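Local coordinates for fructosyl amine:oxygen oxidoreductase (Neosartorya fumigata, PDB 4WCT), which oxidatively deglycates fructosyl amines (Amadori products), probably by FAD-dependent oxidation of the carbon-nitrogen bond with oxygen as electron acceptor, at residues A125-D128 against H129-D133; D338-H341 against D342-H346; N433-G436 against G437-I441. All coordinates share one frame; numbering follows the deposited sequence. Where two conformers were deposited one is given.

Contact 1 of 3, residues A125-D128 against H129-D133; sequences ALID and HIRKD
Asp128 and Arg131, three residues apart on one helix, form a salt bridge, OD1 of Asp128 lying 2.8 Å from NH1 of Arg131 in the one described of two modelled aspartate conformers. The side chains run side by side in the same direction, and the carboxylate meets the guanidinium at its edge with the planes 74° apart, a single-oxygen, single-nitrogen contact rather than a flat two-pronged one. A bend at chi3 (-72°) turns the arginine's end back toward the aspartate. Beneath lie the i to i+4 backbone bonds that define an alpha-helix, here part of helix 124-135: Arg131 N to Ile127 O at 3.0 Å and Lys132 N to Asp128 O, also at 3.0 Å, are two of four in succession. The aliphatic part of Lys132 lies against the same carbonyl, CG 3.4 Å from Asp128 O, while its NZ stays 5.2 Å from Asp128 OD2; the charged ends are not in contact, and any attraction is probably weak. Farther out, CG2 of Ile127 touches NH2 of Arg131 at 4.0 Å. The branched, apolar Ile127 and Ile130 suit the buried face of this amphipathic helix, packing on Trp170 of strand 168-172; Arg131 reaches that tryptophan too.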
ATOM      1  N   ALA A 125      14.209  -1.879 -23.207  1.00 17.41           N
ATOM      2  CA  ALA A 125      12.767  -1.779 -23.153  1.00 16.41           C
ATOM      3  C   ALA A 125      12.283  -1.234 -21.812  1.00 16.88           C
ATOM      4  O   ALA A 125      11.333  -0.462 -21.772  1.00 16.04           O
ATOM      5  CB  ALA A 125      12.123  -3.124 -23.435  1.00 20.51           C
ATOM      6  N   LEU A 126      12.865  -1.711 -20.701  1.00 14.98           N
ATOM      7  CA  LEU A 126      12.439  -1.226 -19.400  1.00 12.22           C
ATOM      8  C   LEU A 126      12.796   0.257 -19.276  1.00 10.56           C
ATOM      9  O   LEU A 126      12.034   1.050 -18.719  1.00 13.57           O
ATOM     10  CB  LEU A 126      13.142  -2.023 -18.284  1.00 13.22           C
ATOM     11  CG  LEU A 126      12.677  -3.472 -18.100  1.00 12.71           C
ATOM     12  CD1 LEU A 126      13.636  -4.266 -17.229  1.00 15.57           C
ATOM     13  CD2 LEU A 126      11.254  -3.548 -17.568  1.00 13.94           C
ATOM     14  N   ILE A 127      14.023   0.586 -19.664  1.00 10.86           N
ATOM     15  CA  ILE A 127      14.518   1.981 -19.596  1.00 12.57           C
ATOM     16  C   ILE A 127      13.656   2.936 -20.438  1.00 13.15           C
ATOM     17  O   ILE A 127      13.280   3.984 -19.957  1.00 14.23           O
ATOM     18  CB  ILE A 127      16.000   2.061 -20.008  1.00 12.73           C
ATOM     19  CG1 ILE A 127      16.839   1.290 -19.000  1.00 15.44           C
ATOM     20  CG2 ILE A 127      16.529   3.497 -20.009  1.00 13.64           C
ATOM     21  CD1 ILE A 127      18.156   0.830 -19.571  1.00 16.12           C
ATOM     22  N   ASP A 128      13.208   2.492 -21.611  1.00 14.74           N
ATOM     23  CA  ASP A 128      12.307   3.266 -22.504  0.50 17.31           C
ATOM     24  C   ASP A 128      10.937   3.477 -21.873  1.00 16.15           C
ATOM     25  O   ASP A 128      10.331   4.528 -21.971  1.00 16.98           O
ATOM     26  CB  ASP A 128      12.079   2.491 -23.810  0.50 20.48           C
ATOM     27  CG  ASP A 128      13.193   2.692 -24.827  0.50 26.55           C
ATOM     28  OD1 ASP A 128      14.299   3.116 -24.440  0.50 31.15           O
ATOM     29  OD2 ASP A 128      12.981   2.336 -26.010  0.50 34.41           O
ATOM     30  N   HIS A 129      10.449   2.441 -21.215  1.00 15.97           N
ATOM     31  CA  HIS A 129       9.192   2.525 -20.516  1.00 15.62           C
ATOM     32  C   HIS A 129       9.232   3.597 -19.429  1.00 14.63           C
ATOM     33  O   HIS A 129       8.292   4.394 -19.236  1.00 13.68           O
ATOM     34  CB  HIS A 129       8.863   1.167 -19.930  1.00 18.68           C
ATOM     35  CG  HIS A 129       7.624   1.158 -19.100  1.00 22.95           C
ATOM     36  ND1 HIS A 129       6.368   1.288 -19.647  1.00 27.45           N
ATOM     37  CD2 HIS A 129       7.441   1.001 -17.767  1.00 23.91           C
ATOM     38  CE1 HIS A 129       5.461   1.185 -18.689  1.00 29.81           C
ATOM     39  NE2 HIS A 129       6.087   1.053 -17.537  1.00 27.04           N
ATOM     40  N   ILE A 130      10.305   3.585 -18.656  1.00 12.17           N
ATOM     41  CA  ILE A 130      10.448   4.568 -17.612  1.00 12.65           C
ATOM     42  C   ILE A 130      10.534   5.985 -18.193  1.00 14.37           C
ATOM     43  O   ILE A 130       9.895   6.927 -17.708  1.00 15.43           O
ATOM     44  CB  ILE A 130      11.690   4.287 -16.758  1.00 12.77           C
ATOM     45  CG1 ILE A 130      11.541   2.933 -16.057  1.00 12.36           C
ATOM     46  CG2 ILE A 130      11.864   5.398 -15.736  1.00 11.98           C
ATOM     47  CD1 ILE A 130      12.856   2.414 -15.497  1.00 11.98           C
ATOM     48  N   ARG A 131      11.349   6.131 -19.219  1.00 14.46           N
ATOM     49  CA  ARG A 131      11.510   7.427 -19.891  1.00 16.19           C
ATOM     50  C   ARG A 131      10.171   7.991 -20.384  1.00 16.76           C
ATOM     51  O   ARG A 131       9.801   9.108 -20.040  1.00 17.13           O
ATOM     52  CB  ARG A 131      12.468   7.262 -21.065  1.00 19.32           C
ATOM     53  CG  ARG A 131      12.621   8.512 -21.916  1.00 26.19           C
ATOM     54  CD  ARG A 131      13.408   8.155 -23.170  1.00 30.58           C
ATOM     55  NE  ARG A 131      14.801   7.924 -22.793  1.00 36.32           N
ATOM     56  CZ  ARG A 131      15.425   6.744 -22.756  1.00 40.03           C
ATOM     57  NH1 ARG A 131      14.921   5.649 -23.345  1.00 35.38           N
ATOM     58  NH2 ARG A 131      16.667   6.716 -22.296  1.00 30.32           N
ATOM     59  N   LYS A 132       9.349   7.145 -20.995  1.00 17.35           N
ATOM     60  CA  LYS A 132       8.080   7.591 -21.593  1.00 18.37           C
ATOM     61  C   LYS A 132       6.945   7.821 -20.608  1.00 24.85           C
ATOM     62  O   LYS A 132       6.175   8.781 -20.768  1.00 20.65           O
ATOM     63  CB  LYS A 132       7.637   6.599 -22.673  1.00 24.09           C
ATOM     64  CG  LYS A 132       8.547   6.631 -23.888  1.00 28.90           C
ATOM     65  CD  LYS A 132       7.941   5.909 -25.083  1.00 41.31           C
ATOM     66  CE  LYS A 132       8.755   4.683 -25.463  1.00 55.84           C
ATOM     67  NZ  LYS A 132       7.930   3.607 -26.089  1.00 73.41           N
ATOM     68  N   ASP A 133       6.845   6.962 -19.590  1.00 18.41           N
ATOM     69  CA  ASP A 133       5.736   6.987 -18.638  1.00 22.44           C
ATOM     70  C   ASP A 133       5.992   7.795 -17.387  1.00 20.72           C
ATOM     71  O   ASP A 133       5.056   8.312 -16.785  1.00 24.36           O
ATOM     72  CB  ASP A 133       5.369   5.563 -18.228  1.00 25.38           C
ATOM     73  CG  ASP A 133       4.498   4.864 -19.241  1.00 37.54           C
ATOM     74  OD1 ASP A 133       4.636   5.126 -20.465  1.00 42.37           O
ATOM     75  OD2 ASP A 133       3.753   3.957 -18.810  1.00 46.59           O
TER

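Contact 2 of 3, residues D338-H341 against D342-H346; sequences DFLH and DTMPH
Leu340 O receives two backbone hydrogen bonds where helix 330-343 ends: Met344 N at 2.7 Å continues the i to i+4 pattern, and Thr343 N at 3.2 Å comes from above the carbonyl plane as the last turn tightens. Pro345, which has no N-H to give, suits the position just beyond. One residue earlier, Phe339 O is gripped by the hydroxyl of Thr343, whose OG1 donates to it over 2.8 Å; a chi1 of 58° sets that oxygen between the backbone N and the carbonyl carbon, facing back along the helix. Asp342 N keeps its regular i to i+4 bond to Asp338 O at 3.3 Å; it and Thr343 N add only weak bonds to Phe339 O.

Two waters link side chains across the turn. One lies between OD1 of Asp338 and OD1 of Asp342, within hydrogen-bonding distance of both, and probably softens the repulsion between the carboxylates. A second donates to Asp342 OD1, and its oxygen lies at the edge of the His341 ring, in its plane, 2.5 Å from ND1.

The apolar contacts pair side chains one turn apart. Thr343 CG2 makes a CH-pi contact over one face of Phe339, 4.3 Å from the ring centroid, and Leu340 CD2 meets Met344 CE at 3.6 Å. Pro345 CB lies over a face of His341, toward the rim.

Asp338 OD2 forms a salt bridge with Lys283, and Asp342 OD2 accepts from Trp167 NE1. Phe339 and Met344 pack on Phe286 of strand 284-287, and Phe339 and Leu340 on Ile298 of strand 295-310, seating the helix end against the sheet.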
ATOM      1  N   ASP A 338      19.297 -11.572  -6.106  1.00  8.48           N
ATOM      2  CA  ASP A 338      19.681 -11.098  -7.432  1.00 10.98           C
ATOM      3  C   ASP A 338      19.756  -9.553  -7.506  1.00  9.74           C
ATOM      4  O   ASP A 338      20.743  -8.997  -7.988  1.00 10.36           O
ATOM      5  CB  ASP A 338      18.682 -11.606  -8.469  1.00 12.43           C
ATOM      6  CG  ASP A 338      18.949 -11.049  -9.863  1.00 19.99           C
ATOM      7  OD1 ASP A 338      19.929 -11.485 -10.487  1.00 25.71           O
ATOM      8  OD2 ASP A 338      18.239 -10.114 -10.312  1.00 22.61           O
ATOM      9  N   PHE A 339      18.765  -8.873  -6.922  1.00  8.56           N
ATOM     10  CA  PHE A 339      18.796  -7.417  -6.815  1.00  8.57           C
ATOM     11  C   PHE A 339      20.035  -6.979  -6.039  1.00  8.75           C
ATOM     12  O   PHE A 339      20.744  -6.050  -6.448  1.00  8.57           O
ATOM     13  CB  PHE A 339      17.535  -6.902  -6.116  1.00  9.31           C
ATOM     14  CG  PHE A 339      17.569  -5.442  -5.774  1.00  8.37           C
ATOM     15  CD1 PHE A 339      17.108  -4.477  -6.657  1.00  7.53           C
ATOM     16  CD2 PHE A 339      18.001  -5.036  -4.535  1.00  9.83           C
ATOM     17  CE1 PHE A 339      17.131  -3.130  -6.335  1.00  7.63           C
ATOM     18  CE2 PHE A 339      18.086  -3.695  -4.221  1.00 10.18           C
ATOM     19  CZ  PHE A 339      17.647  -2.725  -5.136  1.00  8.91           C
ATOM     20  N   LEU A 340      20.279  -7.624  -4.901  1.00  8.71           N
ATOM     21  CA  LEU A 340      21.468  -7.299  -4.088  1.00  8.53           C
ATOM     22  C   LEU A 340      22.758  -7.559  -4.862  1.00  8.86           C
ATOM     23  O   LEU A 340      23.719  -6.795  -4.709  1.00  8.85           O
ATOM     24  CB  LEU A 340      21.481  -8.085  -2.793  1.00  8.75           C
ATOM     25  CG  LEU A 340      20.400  -7.680  -1.783  1.00  9.52           C
ATOM     26  CD1 LEU A 340      20.453  -8.689  -0.663  1.00 11.59           C
ATOM     27  CD2 LEU A 340      20.643  -6.262  -1.292  1.00 10.26           C
ATOM     28  N   HIS A 341      22.836  -8.635  -5.658  1.00  8.27           N
ATOM     29  CA  HIS A 341      24.064  -8.872  -6.397  1.00 11.51           C
ATOM     30  C   HIS A 341      24.427  -7.735  -7.334  1.00 10.11           C
ATOM     31  O   HIS A 341      25.600  -7.352  -7.438  1.00 10.36           O
ATOM     32  CB  HIS A 341      24.060 -10.193  -7.187  1.00 16.27           C
ATOM     33  CG  HIS A 341      25.447 -10.662  -7.503  1.00 28.37           C
ATOM     34  ND1 HIS A 341      26.129 -10.222  -8.619  1.00 28.03           N
ATOM     35  CD2 HIS A 341      26.377 -11.250  -6.707  1.00 37.84           C
ATOM     36  CE1 HIS A 341      27.405 -10.549  -8.517  1.00 24.84           C
ATOM     37  NE2 HIS A 341      27.580 -11.187  -7.373  1.00 35.10           N
ATOM     38  N   ASP A 342      23.427  -7.129  -7.953  1.00  8.39           N
ATOM     39  CA  ASP A 342      23.664  -6.056  -8.889  1.00  8.40           C
ATOM     40  C   ASP A 342      24.111  -4.762  -8.193  1.00  9.48           C
ATOM     41  O   ASP A 342      24.751  -3.937  -8.821  1.00  9.11           O
ATOM     42  CB  ASP A 342      22.403  -5.790  -9.695  1.00  9.66           C
ATOM     43  CG  ASP A 342      22.241  -6.714 -10.894  1.00 11.37           C
ATOM     44  OD1 ASP A 342      22.920  -7.773 -10.970  1.00 12.92           O
ATOM     45  OD2 ASP A 342      21.311  -6.430 -11.679  1.00 11.51           O
ATOM     46  N   THR A 343      23.657  -4.557  -6.949  1.00  8.09           N
ATOM     47  CA  THR A 343      23.688  -3.251  -6.269  1.00  8.81           C
ATOM     48  C   THR A 343      24.654  -3.219  -5.085  1.00  9.01           C
ATOM     49  O   THR A 343      25.458  -2.250  -4.904  1.00  7.93           O
ATOM     50  CB  THR A 343      22.274  -2.878  -5.799  1.00  8.42           C
ATOM     51  OG1 THR A 343      21.768  -3.896  -4.921  1.00  8.53           O
ATOM     52  CG2 THR A 343      21.326  -2.724  -6.986  1.00  9.74           C
ATOM     53  N   MET A 344      24.508  -4.228  -4.242  1.00  7.85           N
ATOM     54  CA  MET A 344      25.198  -4.373  -2.963  1.00  7.86           C
ATOM     55  C   MET A 344      25.670  -5.829  -2.787  1.00  7.72           C
ATOM     56  O   MET A 344      25.250  -6.522  -1.867  1.00  8.05           O
ATOM     57  CB  MET A 344      24.257  -3.974  -1.810  1.00  8.67           C
ATOM     58  CG  MET A 344      23.902  -2.502  -1.876  1.00  8.30           C
ATOM     59  SD  MET A 344      22.969  -1.880  -0.460  1.00 10.17           S
ATOM     60  CE  MET A 344      21.440  -2.798  -0.646  1.00 11.12           C
ATOM     61  N   PRO A 345      26.590  -6.285  -3.636  1.00  8.39           N
ATOM     62  CA  PRO A 345      26.943  -7.711  -3.628  1.00  9.45           C
ATOM     63  C   PRO A 345      27.596  -8.173  -2.334  1.00  9.96           C
ATOM     64  O   PRO A 345      27.528  -9.364  -2.000  1.00  9.74           O
ATOM     65  CB  PRO A 345      27.922  -7.851  -4.814  1.00  9.89           C
ATOM     66  CG  PRO A 345      28.307  -6.459  -5.180  1.00  8.91           C
ATOM     67  CD  PRO A 345      27.110  -5.604  -4.844  1.00  8.86           C
ATOM     68  N   HIS A 346      28.141  -7.229  -1.550  1.00  8.80           N
ATOM     69  CA  HIS A 346      28.678  -7.575  -0.251  1.00  9.80           C
ATOM     70  C   HIS A 346      27.619  -8.071   0.724  1.00 10.12           C
ATOM     71  O   HIS A 346      27.963  -8.737   1.727  1.00 10.89           O
ATOM     72  CB  HIS A 346      29.441  -6.405   0.357  1.00 10.22           C
ATOM     73  CG  HIS A 346      28.638  -5.160   0.495  1.00 10.42           C
ATOM     74  ND1 HIS A 346      28.224  -4.427  -0.596  1.00 10.38           N
ATOM     75  CD2 HIS A 346      28.209  -4.490   1.588  1.00 11.42           C
ATOM     76  CE1 HIS A 346      27.480  -3.420  -0.182  1.00  9.20           C
ATOM     77  NE2 HIS A 346      27.514  -3.394   1.136  1.00 11.04           N
TER
HETATM   78  O   HOH W   1      22.258 -10.395 -10.517  1.00 21.39           O
HETATM   79  O   HOH W   2      25.394  -8.929 -10.662  1.00 31.04           O

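Contact 3 of 3, residues N433-G436 against G437-I441; sequences NRFG and GPDRI
Asp439 reaches back across a tight turn to the backbone of Gly436, and its side chain adds a second tie to the turn's own backbone bond. With CG anti to the carbonyl carbon, the bond from CB directs the carboxylate toward the preceding part of the loop. CG itself stands 4.0 Å from Gly436 N. At the tip, OD1 accepts the Gly436 N-H over 3.1 Å, met from above the carboxylate plane rather than within it, with an N-H...O angle of 148°. The same oxygen lies 3.5 Å from Phe435 CA and approaches the phenylalanine ring obliquely, the ring and carboxylate planes steeply inclined to each other. It also accepts from a water, 2.8 Å away, which donates in addition to Arg434 O and so ties the carboxylate to a second point on the preceding backbone. A short acidic side chain fits here because it can take both protons at one oxygen without a long, flexible arm.

The backbone returns the grip: Asp439 N donates to Gly436 O at 3.0 Å, here from above the carbonyl plane. Gly437, with phi 59° and psi -132°, occupies a conformation in which a side chain would run into Gly436 O and Pro438 CD. Gly436 likewise has a positive phi, and a beta-carbon there would press on the carbonyl of Phe435. Pro438 follows with its ring-restricted phi, matching the third position. Together the four residues Gly436 to Asp439 form a type II' beta turn, with glycine at its second position as is usual for this class, reversing the chain shortly before strand 442-443.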
ATOM      1  N   ASN A 433       0.696  -3.334 -15.415  1.00  9.46           N
ATOM      2  CA  ASN A 433       1.801  -2.367 -15.496  1.00 10.81           C
ATOM      3  C   ASN A 433       2.854  -2.630 -14.446  1.00 11.14           C
ATOM      4  O   ASN A 433       3.608  -1.735 -14.072  1.00 12.16           O
ATOM      5  CB  ASN A 433       1.305  -0.912 -15.411  1.00 12.06           C
ATOM      6  CG  ASN A 433       2.330   0.087 -15.923  1.00 23.12           C
ATOM      7  OD1 ASN A 433       3.083  -0.196 -16.875  1.00 21.41           O
ATOM      8  ND2 ASN A 433       2.444   1.226 -15.233  1.00 22.59           N
ATOM      9  N   ARG A 434       2.980  -3.883 -14.040  1.00  9.84           N
ATOM     10  CA  ARG A 434       4.116  -4.319 -13.239  1.00  8.61           C
ATOM     11  C   ARG A 434       4.996  -5.293 -13.994  1.00  9.10           C
ATOM     12  O   ARG A 434       4.535  -6.013 -14.874  1.00  9.63           O
ATOM     13  CB  ARG A 434       3.643  -4.984 -11.927  1.00  8.49           C
ATOM     14  CG  ARG A 434       2.827  -4.087 -10.978  1.00  8.99           C
ATOM     15  CD  ARG A 434       2.606  -4.750  -9.641  1.00  8.27           C
ATOM     16  NE  ARG A 434       1.884  -3.927  -8.656  1.00  9.67           N
ATOM     17  CZ  ARG A 434       0.560  -3.894  -8.530  1.00  8.49           C
ATOM     18  NH1 ARG A 434      -0.229  -4.587  -9.340  1.00  8.97           N
ATOM     19  NH2 ARG A 434       0.013  -3.194  -7.558  1.00  9.59           N
ATOM     20  N   PHE A 435       6.252  -5.351 -13.567  1.00  9.44           N
ATOM     21  CA  PHE A 435       7.274  -6.156 -14.205  1.00  9.09           C
ATOM     22  C   PHE A 435       8.119  -6.897 -13.182  1.00 11.04           C
ATOM     23  O   PHE A 435       8.007  -6.667 -11.977  1.00  9.88           O
ATOM     24  CB  PHE A 435       8.187  -5.255 -15.023  1.00 10.57           C
ATOM     25  CG  PHE A 435       7.460  -4.487 -16.090  1.00 11.09           C
ATOM     26  CD1 PHE A 435       6.892  -3.251 -15.802  1.00 13.72           C
ATOM     27  CD2 PHE A 435       7.116  -5.130 -17.286  1.00 16.41           C
ATOM     28  CE1 PHE A 435       6.082  -2.620 -16.735  1.00 16.33           C
ATOM     29  CE2 PHE A 435       6.264  -4.520 -18.186  1.00 21.25           C
ATOM     30  CZ  PHE A 435       5.780  -3.254 -17.924  1.00 20.45           C
ATOM     31  N   GLY A 436       8.944  -7.798 -13.683  1.00  9.94           N
ATOM     32  CA  GLY A 436       9.892  -8.518 -12.855  1.00 11.06           C
ATOM     33  C   GLY A 436       9.527  -9.967 -12.601  1.00 10.07           C
ATOM     34  O   GLY A 436       8.418 -10.405 -12.903  1.00  9.69           O
ATOM     35  N   GLY A 437      10.489 -10.751 -12.134  1.00 10.05           N
ATOM     36  CA  GLY A 437      10.266 -12.158 -11.919  1.00 11.50           C
ATOM     37  C   GLY A 437       9.850 -12.857 -13.195  1.00 11.67           C
ATOM     38  O   GLY A 437      10.384 -12.595 -14.290  1.00 12.04           O
ATOM     39  N   PRO A 438       8.798 -13.660 -13.107  1.00 10.56           N
ATOM     40  CA  PRO A 438       8.301 -14.359 -14.295  1.00 11.43           C
ATOM     41  C   PRO A 438       7.445 -13.505 -15.235  1.00 11.92           C
ATOM     42  O   PRO A 438       6.988 -13.996 -16.257  1.00 11.64           O
ATOM     43  CB  PRO A 438       7.494 -15.513 -13.685  1.00 13.63           C
ATOM     44  CG  PRO A 438       7.004 -14.953 -12.398  1.00 14.26           C
ATOM     45  CD  PRO A 438       8.075 -14.047 -11.889  1.00 12.01           C
ATOM     46  N   ASP A 439       7.249 -12.229 -14.935  1.00  9.87           N
ATOM     47  CA  ASP A 439       6.432 -11.352 -15.774  1.00 10.30           C
ATOM     48  C   ASP A 439       5.054 -11.967 -16.013  1.00 12.53           C
ATOM     49  O   ASP A 439       4.456 -11.842 -17.083  1.00 11.43           O
ATOM     50  CB  ASP A 439       7.135 -11.022 -17.088  1.00 13.70           C
ATOM     51  CG  ASP A 439       8.185  -9.943 -16.920  1.00 17.57           C
ATOM     52  OD1 ASP A 439       7.872  -8.895 -16.321  1.00 16.24           O
ATOM     53  OD2 ASP A 439       9.366 -10.264 -17.128  1.00 19.25           O
ATOM     54  N   ARG A 440       4.525 -12.585 -14.961  1.00 11.48           N
ATOM     55  CA  ARG A 440       3.154 -13.010 -14.940  1.00 10.46           C
ATOM     56  C   ARG A 440       2.689 -13.077 -13.492  1.00 11.57           C
ATOM     57  O   ARG A 440       3.504 -13.066 -12.554  1.00 11.91           O
ATOM     58  CB  ARG A 440       3.002 -14.371 -15.623  1.00 14.65           C
ATOM     59  CG  ARG A 440       3.571 -15.550 -14.881  1.00 18.17           C
ATOM     60  CD  ARG A 440       3.449 -16.796 -15.788  1.00 23.04           C
ATOM     61  NE  ARG A 440       3.846 -17.987 -15.060  1.00 23.84           N
ATOM     62  CZ  ARG A 440       5.053 -18.544 -15.141  1.00 25.19           C
ATOM     63  NH1 ARG A 440       5.868 -18.214 -16.111  1.00 23.25           N
ATOM     64  NH2 ARG A 440       5.370 -19.543 -14.347  1.00 30.91           N
ATOM     65  N   ILE A 441       1.372 -13.035 -13.326  1.00 11.78           N
ATOM     66  CA  ILE A 441       0.756 -13.242 -12.021  1.00 10.09           C
ATOM     67  C   ILE A 441       0.966 -14.672 -11.571  1.00 11.43           C
ATOM     68  O   ILE A 441       0.782 -15.623 -12.361  1.00 11.24           O
ATOM     69  CB  ILE A 441      -0.752 -12.942 -12.051  1.00 10.14           C
ATOM     70  CG1 ILE A 441      -0.997 -11.448 -12.295  1.00 11.68           C
ATOM     71  CG2 ILE A 441      -1.394 -13.409 -10.757  1.00  9.83           C
ATOM     72  CD1 ILE A 441      -0.641 -10.562 -11.104  1.00 12.66           C
TER
HETATM   73  O   HOH W   3       5.134  -8.269 -16.450  1.00 11.41           O

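Overall arrangement
Contacts 1 and 3 meet directly although some 300 residues separate them in sequence: the ring of His129 stands edge-to-face with that of Phe435, and His129 CE1 lies 3.3 Å from Asn433 OD1. Leu126 adds a looser touch, its CD2 4.2 Å from Phe435 CG. The loop of contact 3 is thereby packed against helix 124-135; the centres of the two contacts are about 15 Å apart. Contact 2 stands apart, its nearest atoms about 10 Å from contact 1 and about 8 Å from contact 3, but strand 295-310 takes side chains from both contact 2 and contact 3. Relative to the cofactor, the Phe339 side chain of contact 2 is about 13 Å from the bound FAD.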